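Local coordinates for protein alpha-glucosidase (Pseudoalteromonas sp. K8, PDB 5HQA) that acts as a calcium-binding, chloride-activated family 97 alpha-glucosidase, hydrolysing alpha-glucosidic bonds, and is captured here with the inhibitor acarbose in its active site, at residues S432-E437 and W451-G456; A485-F490 and Y524-M529; I184-L189 and P438-G443. All coordinates share one frame; numbering follows the deposited sequence.

Contact 1 of 3, residues S432-E437 and W451-G456; sequences SINTHE and WITREG. With CA (calcium ion), chain C; AC1 (4,6-dideoxy-4-{[(1S,4R,5S,6S)-4,5,6-trihydroxy-3-(hydroxymethyl)cyclohex-2-en-1-yl]amino}-alpha-D-glucopyranose), chain B.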
loop_
_atom_site.group_PDB
_atom_site.type_symbol
_atom_site.label_atom_id
_atom_site.label_comp_id
_atom_site.label_asym_id
_atom_site.label_seq_id
_atom_site.Cartn_x
_atom_site.Cartn_y
_atom_site.Cartn_z
ATOM N N SER A 432 15.138 5.140 5.853
ATOM C CA SER A 432 13.756 4.840 5.509
ATOM C C SER A 432 13.680 3.526 4.746
ATOM O O SER A 432 14.620 3.149 4.040
ATOM C CB SER A 432 13.149 5.962 4.665
ATOM O OG SER A 432 13.102 7.161 5.421
ATOM N N ILE A 433 12.536 2.844 4.871
ATOM C CA ILE A 433 12.376 1.467 4.419
ATOM C C ILE A 433 11.264 1.393 3.382
ATOM O O ILE A 433 10.166 1.927 3.595
ATOM C CB ILE A 433 12.086 0.518 5.596
ATOM C CG1 ILE A 433 13.294 0.454 6.532
ATOM C CG2 ILE A 433 11.751 -0.884 5.091
ATOM C CD1 ILE A 433 14.556 -0.093 5.859
ATOM N N ASN A 434 11.559 0.720 2.269
ATOM C CA ASN A 434 10.615 0.384 1.205
ATOM C C ASN A 434 10.532 -1.138 1.177
ATOM O O ASN A 434 11.483 -1.799 0.751
ATOM C CB ASN A 434 11.121 0.966 -0.123
ATOM C CG ASN A 434 10.441 0.375 -1.350
ATOM O OD1 ASN A 434 9.379 -0.246 -1.268
ATOM N ND2 ASN A 434 11.057 0.597 -2.515
ATOM N N THR A 435 9.421 -1.708 1.654
ATOM C CA THR A 435 9.334 -3.149 1.899
ATOM C C THR A 435 8.656 -3.856 0.734
ATOM O O THR A 435 7.469 -3.623 0.476
ATOM C CB THR A 435 8.549 -3.453 3.174
ATOM O OG1 THR A 435 9.053 -2.674 4.261
ATOM C CG2 THR A 435 8.662 -4.947 3.521
ATOM N N HIS A 436 9.377 -4.756 0.068
ATOM C CA HIS A 436 8.747 -5.664 -0.884
ATOM C C HIS A 436 8.468 -7.010 -0.223
ATOM O O HIS A 436 9.156 -7.409 0.721
ATOM C CB HIS A 436 9.604 -5.823 -2.147
ATOM C CG HIS A 436 9.516 -4.632 -3.056
ATOM N ND1 HIS A 436 9.382 -4.736 -4.425
ATOM C CD2 HIS A 436 9.498 -3.304 -2.774
ATOM C CE1 HIS A 436 9.302 -3.522 -4.947
ATOM N NE2 HIS A 436 9.381 -2.637 -3.968
ATOM N N GLU A 437 7.442 -7.701 -0.728
ATOM C CA GLU A 437 6.814 -8.825 -0.041
ATOM C C GLU A 437 6.560 -8.458 1.424
ATOM O O GLU A 437 7.101 -9.089 2.338
ATOM C CB GLU A 437 7.639 -10.101 -0.154
ATOM C CG GLU A 437 7.865 -10.520 -1.609
ATOM C CD GLU A 437 8.903 -9.647 -2.300
ATOM O OE1 GLU A 437 9.980 -9.450 -1.701
ATOM O OE2 GLU A 437 8.633 -9.120 -3.413
ATOM N N TRP A 451 8.723 4.530 7.396
ATOM C CA TRP A 451 8.177 3.398 6.643
ATOM C C TRP A 451 7.434 3.981 5.445
ATOM O O TRP A 451 6.213 4.150 5.448
ATOM C CB TRP A 451 7.267 2.543 7.519
ATOM C CG TRP A 451 7.195 1.107 7.063
ATOM C CD1 TRP A 451 7.684 0.591 5.894
ATOM C CD2 TRP A 451 6.637 0.006 7.784
ATOM N NE1 TRP A 451 7.458 -0.765 5.842
ATOM C CE2 TRP A 451 6.817 -1.149 6.991
ATOM C CE3 TRP A 451 6.006 -0.119 9.025
ATOM C CZ2 TRP A 451 6.387 -2.412 7.399
ATOM C CZ3 TRP A 451 5.584 -1.377 9.434
ATOM C CH2 TRP A 451 5.778 -2.506 8.623
ATOM N N ILE A 452 8.197 4.295 4.396
ATOM C CA ILE A 452 7.689 5.240 3.404
ATOM C C ILE A 452 6.792 4.573 2.366
ATOM O O ILE A 452 5.844 5.201 1.878
ATOM C CB ILE A 452 8.847 6.006 2.738
ATOM C CG1 ILE A 452 9.879 5.045 2.148
ATOM C CG2 ILE A 452 9.498 6.924 3.753
ATOM C CD1 ILE A 452 10.990 5.746 1.404
ATOM N N THR A 453 7.036 3.316 2.015
ATOM C CA THR A 453 6.232 2.682 0.982
ATOM C C THR A 453 6.455 1.172 1.049
ATOM O O THR A 453 7.271 0.674 1.830
ATOM C CB THR A 453 6.566 3.267 -0.401
ATOM O OG1 THR A 453 5.544 2.907 -1.341
ATOM C CG2 THR A 453 7.934 2.772 -0.906
ATOM N N ARG A 454 5.701 0.445 0.229
ATOM C CA ARG A 454 5.840 -1.003 0.153
ATOM C C ARG A 454 5.231 -1.481 -1.154
ATOM O O ARG A 454 4.548 -0.734 -1.856
ATOM C CB ARG A 454 5.169 -1.695 1.346
ATOM C CG ARG A 454 3.636 -1.735 1.261
ATOM C CD ARG A 454 3.043 -2.008 2.643
ATOM N NE ARG A 454 3.404 -0.937 3.568
ATOM C CZ ARG A 454 3.639 -1.108 4.866
ATOM N NH1 ARG A 454 3.556 -2.322 5.411
ATOM N NH2 ARG A 454 3.959 -0.058 5.622
ATOM N N GLU A 455 5.485 -2.746 -1.468
ATOM C CA GLU A 455 4.874 -3.339 -2.651
ATOM C C GLU A 455 3.559 -4.007 -2.237
ATOM O O GLU A 455 2.540 -3.321 -2.097
ATOM C CB GLU A 455 5.852 -4.307 -3.321
ATOM C CG GLU A 455 5.453 -4.718 -4.721
ATOM C CD GLU A 455 6.500 -5.615 -5.364
ATOM O OE1 GLU A 455 6.804 -6.690 -4.798
ATOM O OE2 GLU A 455 7.035 -5.230 -6.426
ATOM N N GLY A 456 3.550 -5.319 -2.018
ATOM C CA GLY A 456 2.332 -5.941 -1.489
ATOM C C GLY A 456 1.160 -5.980 -2.452
ATOM O O GLY A 456 -0.004 -5.838 -2.031
HETATM CA CA CA C . 7.789 -8.593 -5.625
HETATM C C1 AC1 B . 9.094 -13.960 -7.388
HETATM O O2 AC1 B . 6.976 -13.619 -6.323
HETATM C C2 AC1 B . 8.327 -13.131 -6.369
HETATM C C4A AC1 B . 13.180 -7.310 -6.768
HETATM C C3 AC1 B . 8.373 -11.662 -6.699
HETATM O O3 AC1 B . 7.580 -10.914 -5.760
HETATM C C4 AC1 B . 9.802 -11.189 -6.725
HETATM N N4A AC1 B . 9.936 -9.698 -6.754
HETATM C C5 AC1 B . 10.300 -11.842 -8.004
HETATM O O5 AC1 B . 10.391 -13.308 -7.765
HETATM C C6 AC1 B . 11.631 -11.353 -8.485
HETATM C C1B AC1 B . 10.902 -9.129 -5.748
HETATM C C2B AC1 B . 10.891 -7.462 -5.828
HETATM O O2B AC1 B . 9.529 -7.038 -5.775
HETATM C C3B AC1 B . 11.587 -6.999 -6.958
HETATM O O3B AC1 B . 11.447 -5.572 -7.167
HETATM O O4 AC1 B . 13.885 -6.974 -7.947
HETATM C C5B AC1 B . 13.450 -8.686 -6.423
HETATM C C7B AC1 B . 12.236 -9.614 -5.863
HETATM C C6B AC1 B . 14.892 -9.037 -6.020
HETATM O O6B AC1 B . 15.113 -8.522 -4.745
HETATM O O HOH W 1 5.283 -7.417 -2.684
#
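Strands 432-435 and 451-454 run in the same direction, with Asn434 level with Thr453 and Thr435 level with Arg454; their axes come within 4.6 Å at 16°. They are neighbours in the parallel sheet of the catalytic TIM-barrel domain. Ile452 N bonds to Ile433 O and Thr435 N to Thr453 O, and the ladder runs past the strand end, where Glu455 N reaches Thr435 O at 2.9 Å. Thr435 is thus held through both its backbone N and O.

On the face that carries Thr435, the edge of the Trp451 indole turns in and NE1 donates to Thr435 OG1 at 2.9 Å, with the oxygen somewhat out of the ring plane. Arg454 folds back so that NH2 sits over the indole, while its NH1 bonds to Ile439 O. On the other face Asn434 and Thr453 lie side by side: methyl CG2 of Thr453 packs against Asn434 OD1, which is buried without a polar partner, while Asn434 ND2 goes to Asp489 and Thr453 OG1 to Ser525 OG.

Past the C-terminal strand ends, where TIM barrels carry their active sites, Glu455 CB rests over the His436 ring in a CH-pi contact, 3.6 Å from its centroid. Glu455 CG is anti to the backbone N (chi1 -166°), and the extended chain carries OE1 to the calcium ion at 2.3 Å; Glu437 OE2 binds the metal at 2.4 Å, while its OE1 accepts from Tyr389 N. Glu154, Glu461 and three acarbose atoms, O3, N4A and O2B, complete the site. His436 ND1 gives acarbose O2B a nearly straight bond of 2.7 Å (172°). A water accepts from Glu437 N and Gly456 N and donates to Glu455 OE1 at 2.7 Å.

Contact 2 of 3, residues A485-F490 and Y524-M529; sequences AGPMDF and YSPIQM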
loop_
_atom_site.group_PDB
_atom_site.type_symbol
_atom_site.label_atom_id
_atom_site.label_comp_id
_atom_site.label_asym_id
_atom_site.label_seq_id
_atom_site.Cartn_x
_atom_site.Cartn_y
_atom_site.Cartn_z
ATOM N N ALA A 485 -5.062 0.929 1.151
ATOM C CA ALA A 485 -4.236 0.643 2.318
ATOM C C ALA A 485 -3.155 1.692 2.536
ATOM O O ALA A 485 -2.759 1.922 3.681
ATOM C CB ALA A 485 -3.598 -0.744 2.192
ATOM N N GLY A 486 -2.672 2.338 1.471
ATOM C CA GLY A 486 -1.588 3.295 1.577
ATOM C C GLY A 486 -0.677 3.259 0.358
ATOM O O GLY A 486 -0.981 2.598 -0.643
ATOM N N PRO A 487 0.465 3.956 0.426
ATOM C CA PRO A 487 1.315 4.107 -0.771
ATOM C C PRO A 487 1.862 2.781 -1.289
ATOM O O PRO A 487 2.052 1.820 -0.541
ATOM C CB PRO A 487 2.451 5.026 -0.293
ATOM C CG PRO A 487 2.402 4.980 1.220
ATOM C CD PRO A 487 0.950 4.761 1.563
ATOM N N MET A 488 2.121 2.738 -2.596
ATOM C CA MET A 488 2.678 1.544 -3.214
ATOM C C MET A 488 3.855 1.912 -4.095
ATOM O O MET A 488 3.767 2.855 -4.888
ATOM C CB MET A 488 1.643 0.797 -4.051
ATOM C CG MET A 488 2.248 -0.410 -4.772
ATOM S SD MET A 488 1.075 -1.224 -5.858
ATOM C CE MET A 488 2.081 -2.572 -6.508
ATOM N N ASP A 489 4.945 1.155 -3.956
ATOM C CA ASP A 489 6.106 1.223 -4.847
ATOM C C ASP A 489 5.810 0.360 -6.075
ATOM O O ASP A 489 6.187 -0.810 -6.159
ATOM C CB ASP A 489 7.358 0.746 -4.108
ATOM C CG ASP A 489 8.645 0.906 -4.929
ATOM O OD1 ASP A 489 8.821 1.962 -5.590
ATOM O OD2 ASP A 489 9.499 -0.026 -4.886
ATOM N N PHE A 490 5.106 0.956 -7.049
ATOM C CA PHE A 490 4.695 0.240 -8.260
ATOM C C PHE A 490 5.809 0.154 -9.303
ATOM O O PHE A 490 5.778 -0.741 -10.162
ATOM C CB PHE A 490 3.462 0.928 -8.870
ATOM C CG PHE A 490 2.900 0.217 -10.078
ATOM C CD1 PHE A 490 1.948 -0.783 -9.925
ATOM C CD2 PHE A 490 3.334 0.544 -11.363
ATOM C CE1 PHE A 490 1.438 -1.456 -11.034
ATOM C CE2 PHE A 490 2.834 -0.127 -12.482
ATOM C CZ PHE A 490 1.885 -1.130 -12.313
ATOM N N TYR A 524 -0.259 6.755 -5.586
ATOM C CA TYR A 524 0.519 7.557 -4.653
ATOM C C TYR A 524 1.673 6.748 -4.060
ATOM O O TYR A 524 1.491 5.606 -3.624
ATOM C CB TYR A 524 -0.360 8.107 -3.526
ATOM C CG TYR A 524 0.519 8.705 -2.453
ATOM C CD1 TYR A 524 1.347 9.792 -2.741
ATOM C CD2 TYR A 524 0.583 8.148 -1.178
ATOM C CE1 TYR A 524 2.197 10.324 -1.785
ATOM C CE2 TYR A 524 1.429 8.680 -0.210
ATOM C CZ TYR A 524 2.231 9.762 -0.529
ATOM O OH TYR A 524 3.072 10.281 0.414
ATOM N N SER A 525 2.867 7.356 -4.032
ATOM C CA SER A 525 3.986 6.861 -3.243
ATOM C C SER A 525 4.940 8.016 -2.992
ATOM O O SER A 525 5.149 8.831 -3.904
ATOM C CB SER A 525 4.713 5.717 -3.955
ATOM O OG SER A 525 5.802 5.257 -3.173
ATOM N N PRO A 526 5.520 8.139 -1.790
ATOM C CA PRO A 526 6.452 9.255 -1.548
ATOM C C PRO A 526 7.755 9.106 -2.306
ATOM O O PRO A 526 8.441 10.113 -2.539
ATOM C CB PRO A 526 6.677 9.204 -0.032
ATOM C CG PRO A 526 6.463 7.763 0.312
ATOM C CD PRO A 526 5.347 7.301 -0.591
ATOM N N ILE A 527 8.129 7.886 -2.683
ATOM C CA ILE A 527 9.212 7.668 -3.632
ATOM C C ILE A 527 8.611 7.013 -4.864
ATOM O O ILE A 527 7.795 6.093 -4.752
ATOM C CB ILE A 527 10.374 6.834 -3.052
ATOM C CG1 ILE A 527 9.898 5.488 -2.513
ATOM C CG2 ILE A 527 11.112 7.628 -1.970
ATOM C CD1 ILE A 527 11.049 4.530 -2.216
ATOM N N GLN A 528 8.972 7.533 -6.030
ATOM C CA GLN A 528 8.487 7.044 -7.308
ATOM C C GLN A 528 9.694 6.678 -8.151
ATOM O O GLN A 528 10.607 7.493 -8.321
ATOM C CB GLN A 528 7.642 8.104 -8.027
ATOM C CG GLN A 528 6.289 8.428 -7.344
ATOM C CD GLN A 528 5.210 7.384 -7.637
ATOM O OE1 GLN A 528 5.504 6.259 -8.056
ATOM N NE2 GLN A 528 3.955 7.753 -7.408
ATOM N N MET A 529 9.712 5.461 -8.666
ATOM C CA MET A 529 10.791 5.062 -9.549
ATOM C C MET A 529 10.474 5.478 -10.971
ATOM O O MET A 529 9.320 5.434 -11.398
ATOM C CB MET A 529 11.016 3.551 -9.489
ATOM C CG MET A 529 12.361 3.135 -10.042
ATOM S SD MET A 529 12.534 1.346 -9.892
ATOM C CE MET A 529 14.283 1.162 -10.263
HETATM O O HOH W 2 4.903 3.870 -7.222
HETATM O O HOH W 3 7.711 3.396 -7.561
#
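Pro487 sits against three consecutive residues, Tyr524, Ser525 and Pro526. Its CB touches the Tyr524 ring obliquely at CD2, 3.7 Å away, and meets Pro526 CD, the two proline rings crossing at about a right angle. Just beyond, Met488 N donates to Tyr524 O at 3.1 Å (158°), in the carbonyl plane, the one direct hydrogen bond between the segments; Pro487 CA-H leans on the same oxygen. Met488 O packs on Ser525 CB at 3.2 Å; with its OG anti to the backbone N (chi1 180°), Ser525 instead donates forward to Ile527 O at 2.7 Å, and the same OG is hydrogen-bonded to Thr453 OG1. With an alanine in place of Ser525, Ile527 O would probably lose that donor and the Thr453 hydroxyl its mate, leaving the latter free to turn.

Strand 527-529 belongs to the parallel sheet of the TIM barrel, and the loop after helix 482-485 packs on the residues leading into it. That loop tightens into an inverse gamma turn centred on Asp489, with a weak Phe490 N to Met488 O bond. A water spans the turn and the strand: it accepts from Phe490 N and donates to Met488 O and, at 2.6 Å, to Gln528 OE1. A second water donates to Asp489 OD1 at 2.7 Å and accepts from Met529 N.

Farther out, Tyr266 OH also bonds to Asp489 OD1. Asp489 OD2 holds His436 NE2 and Asn434 ND2, which makes the aspartate a second-shell support for a histidine that touches the bound acarbose. Arg482 grips the carbonyls of Gly486 and Pro487 through NH2 and NH1.

Contact 3 of 3, residues I184-L189 and P438-G443; sequences IHEAAL and PIKDTG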
loop_
_atom_site.group_PDB
_atom_site.type_symbol
_atom_site.label_atom_id
_atom_site.label_comp_id
_atom_site.label_asym_id
_atom_site.label_seq_id
_atom_site.Cartn_x
_atom_site.Cartn_y
_atom_site.Cartn_z
ATOM N N ILE A 184 -13.435 -3.353 3.496
ATOM C CA ILE A 184 -13.060 -3.833 4.820
ATOM C C ILE A 184 -11.542 -3.947 4.881
ATOM O O ILE A 184 -10.917 -4.486 3.959
ATOM C CB ILE A 184 -13.735 -5.183 5.126
ATOM C CG1 ILE A 184 -15.257 -5.020 5.054
ATOM C CG2 ILE A 184 -13.303 -5.720 6.507
ATOM C CD1 ILE A 184 -15.997 -6.332 5.093
ATOM N N HIS A 185 -10.952 -3.456 5.966
ATOM C CA HIS A 185 -9.502 -3.485 6.115
ATOM C C HIS A 185 -9.207 -3.412 7.613
ATOM O O HIS A 185 -10.081 -3.701 8.437
ATOM C CB HIS A 185 -8.885 -2.351 5.275
ATOM C CG HIS A 185 -7.390 -2.389 5.179
ATOM N ND1 HIS A 185 -6.685 -3.528 4.843
ATOM C CD2 HIS A 185 -6.466 -1.412 5.357
ATOM C CE1 HIS A 185 -5.393 -3.251 4.829
ATOM N NE2 HIS A 185 -5.232 -1.975 5.136
ATOM N N GLU A 186 -7.977 -3.057 7.973
ATOM C CA GLU A 186 -7.643 -2.871 9.376
ATOM C C GLU A 186 -6.583 -1.782 9.493
ATOM O O GLU A 186 -5.930 -1.414 8.512
ATOM C CB GLU A 186 -7.196 -4.188 10.032
ATOM C CG GLU A 186 -6.129 -4.963 9.312
ATOM C CD GLU A 186 -5.780 -6.263 10.041
ATOM O OE1 GLU A 186 -5.374 -7.232 9.367
ATOM O OE2 GLU A 186 -5.910 -6.319 11.287
ATOM N N ALA A 187 -6.430 -1.249 10.704
ATOM C CA ALA A 187 -5.490 -0.164 10.928
ATOM C C ALA A 187 -4.671 -0.431 12.183
ATOM O O ALA A 187 -5.181 -0.989 13.162
ATOM C CB ALA A 187 -6.218 1.191 11.045
ATOM N N ALA A 188 -3.398 -0.019 12.139
ATOM C CA ALA A 188 -2.466 -0.132 13.264
ATOM C C ALA A 188 -2.255 -1.595 13.655
ATOM O O ALA A 188 -2.463 -2.004 14.802
ATOM C CB ALA A 188 -2.935 0.705 14.468
ATOM N N LEU A 189 -1.812 -2.387 12.680
ATOM C CA LEU A 189 -1.562 -3.811 12.911
ATOM C C LEU A 189 -0.216 -3.945 13.613
ATOM O O LEU A 189 0.839 -3.929 12.972
ATOM C CB LEU A 189 -1.599 -4.582 11.596
ATOM C CG LEU A 189 -1.232 -6.064 11.647
ATOM C CD1 LEU A 189 -2.104 -6.839 12.642
ATOM C CD2 LEU A 189 -1.352 -6.660 10.242
ATOM N N PRO A 438 5.733 -7.435 1.676
ATOM C CA PRO A 438 5.581 -6.883 3.023
ATOM C C PRO A 438 4.378 -7.456 3.734
ATOM O O PRO A 438 3.659 -8.297 3.184
ATOM C CB PRO A 438 5.342 -5.403 2.733
ATOM C CG PRO A 438 4.417 -5.484 1.531
ATOM C CD PRO A 438 4.919 -6.680 0.709
ATOM N N ILE A 439 4.137 -6.972 4.950
ATOM C CA ILE A 439 2.788 -6.968 5.503
ATOM C C ILE A 439 2.016 -5.843 4.822
ATOM O O ILE A 439 2.583 -4.801 4.466
ATOM C CB ILE A 439 2.824 -6.789 7.036
ATOM C CG1 ILE A 439 1.410 -6.765 7.628
ATOM C CG2 ILE A 439 3.556 -5.489 7.422
ATOM C CD1 ILE A 439 0.675 -8.100 7.530
ATOM N N LYS A 440 0.719 -6.053 4.615
ATOM C CA LYS A 440 -0.112 -5.005 4.033
ATOM C C LYS A 440 -0.023 -3.728 4.863
ATOM O O LYS A 440 0.222 -3.761 6.074
ATOM C CB LYS A 440 -1.562 -5.474 3.943
ATOM C CG LYS A 440 -2.194 -5.690 5.327
ATOM C CD LYS A 440 -3.484 -6.505 5.239
ATOM C CE LYS A 440 -4.075 -6.706 6.629
ATOM N NZ LYS A 440 -5.335 -7.515 6.618
ATOM N N ASP A 441 -0.192 -2.595 4.181
ATOM C CA ASP A 441 -0.167 -1.286 4.825
ATOM C C ASP A 441 -1.402 -1.137 5.710
ATOM O O ASP A 441 -2.524 -1.407 5.269
ATOM C CB ASP A 441 -0.129 -0.199 3.740
ATOM C CG ASP A 441 0.143 1.207 4.287
ATOM O OD1 ASP A 441 -0.172 1.481 5.468
ATOM O OD2 ASP A 441 0.669 2.048 3.506
ATOM N N THR A 442 -1.202 -0.757 6.976
ATOM C CA THR A 442 -2.333 -0.486 7.862
ATOM C C THR A 442 -2.221 0.902 8.486
ATOM O O THR A 442 -2.814 1.157 9.542
ATOM C CB THR A 442 -2.475 -1.567 8.945
ATOM O OG1 THR A 442 -1.297 -1.614 9.759
ATOM C CG2 THR A 442 -2.678 -2.942 8.291
ATOM N N GLY A 443 -1.481 1.806 7.839
ATOM C CA GLY A 443 -1.379 3.187 8.276
ATOM C C GLY A 443 -0.240 3.495 9.222
ATOM O O GLY A 443 -0.183 4.614 9.748
#
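Thr442 O is gripped from two sequence regions: Ala188 N donates to it at 2.9 Å, Asn250 ND2 adds a second bond, and the CA-H of Ala187 leans in as well. The contact joins the N-terminal beta-sandwich domain, at the end of strand 181-187, to the catalytic TIM barrel, through the loop that follows strand 432-435; the touching parts run 107° apart.

Thr442 is its hub. Its OG1 stands between the backbone N and the carbonyl carbon (chi1 61°), which faces it to Leu189 N for a bond of 3.1 Å. Methyl CG2 is thereby left to fill the space between Leu189 CB and Glu186 O, a carbonyl buried here without a polar partner.

One residue back along the strand from Glu186, the His185 ring presents its edge to the loop. NE2 donates to Asp441 O at 2.8 Å (154°), with the oxygen in the ring plane, and ND1 is bonded to Thr170 OG1, so both ring nitrogens are fixed and rotation of the ring is restrained. Lys440 slides past it in the opposite direction, its CD 3.8 Å from His185 CE1 at the ring edge. The extended lysine crosses Glu186 at about a right angle and ends in a salt bridge, Lys440 NZ to Glu186 OE1 at 2.8 Å, on the anti lone pair of that oxygen. Met195 N shares Glu186 OE1, Arg229 pairs with OE2, and Thr170 OG1 also meets NZ.

On the apolar side Leu189 CD2 meets Ile439 CD1 at 3.7 Å, and both residues touch Val416 of helix 413-428. An Asx turn spans Thr442, Gly443 N donating to Asp441 OD1 at 2.7 Å.

Contacts 1 and 2 have centres about 8 Å apart and both reach one parallel sheet, contact 2 through strand 527-529; contact 3 lies about 13 Å from contact 1 and 15 Å from contact 2. Along the chain 184-189 comes first, then 432-437, 438-443 and 451-456, so contacts 1 and 3 interleave, and contact 2 follows both. The loop 438-443 continues directly from the calcium-binding residue of 432-437, which ties the seam with the N-terminal domain to the metal site through consecutive residues. Arg454 bridges contacts 1 and 3, Asp489 contacts 1 and 2, while Asp441 packs against Gly486 and Pro487. Calcium site, barrel strands and domain interface are thus linked by direct contacts.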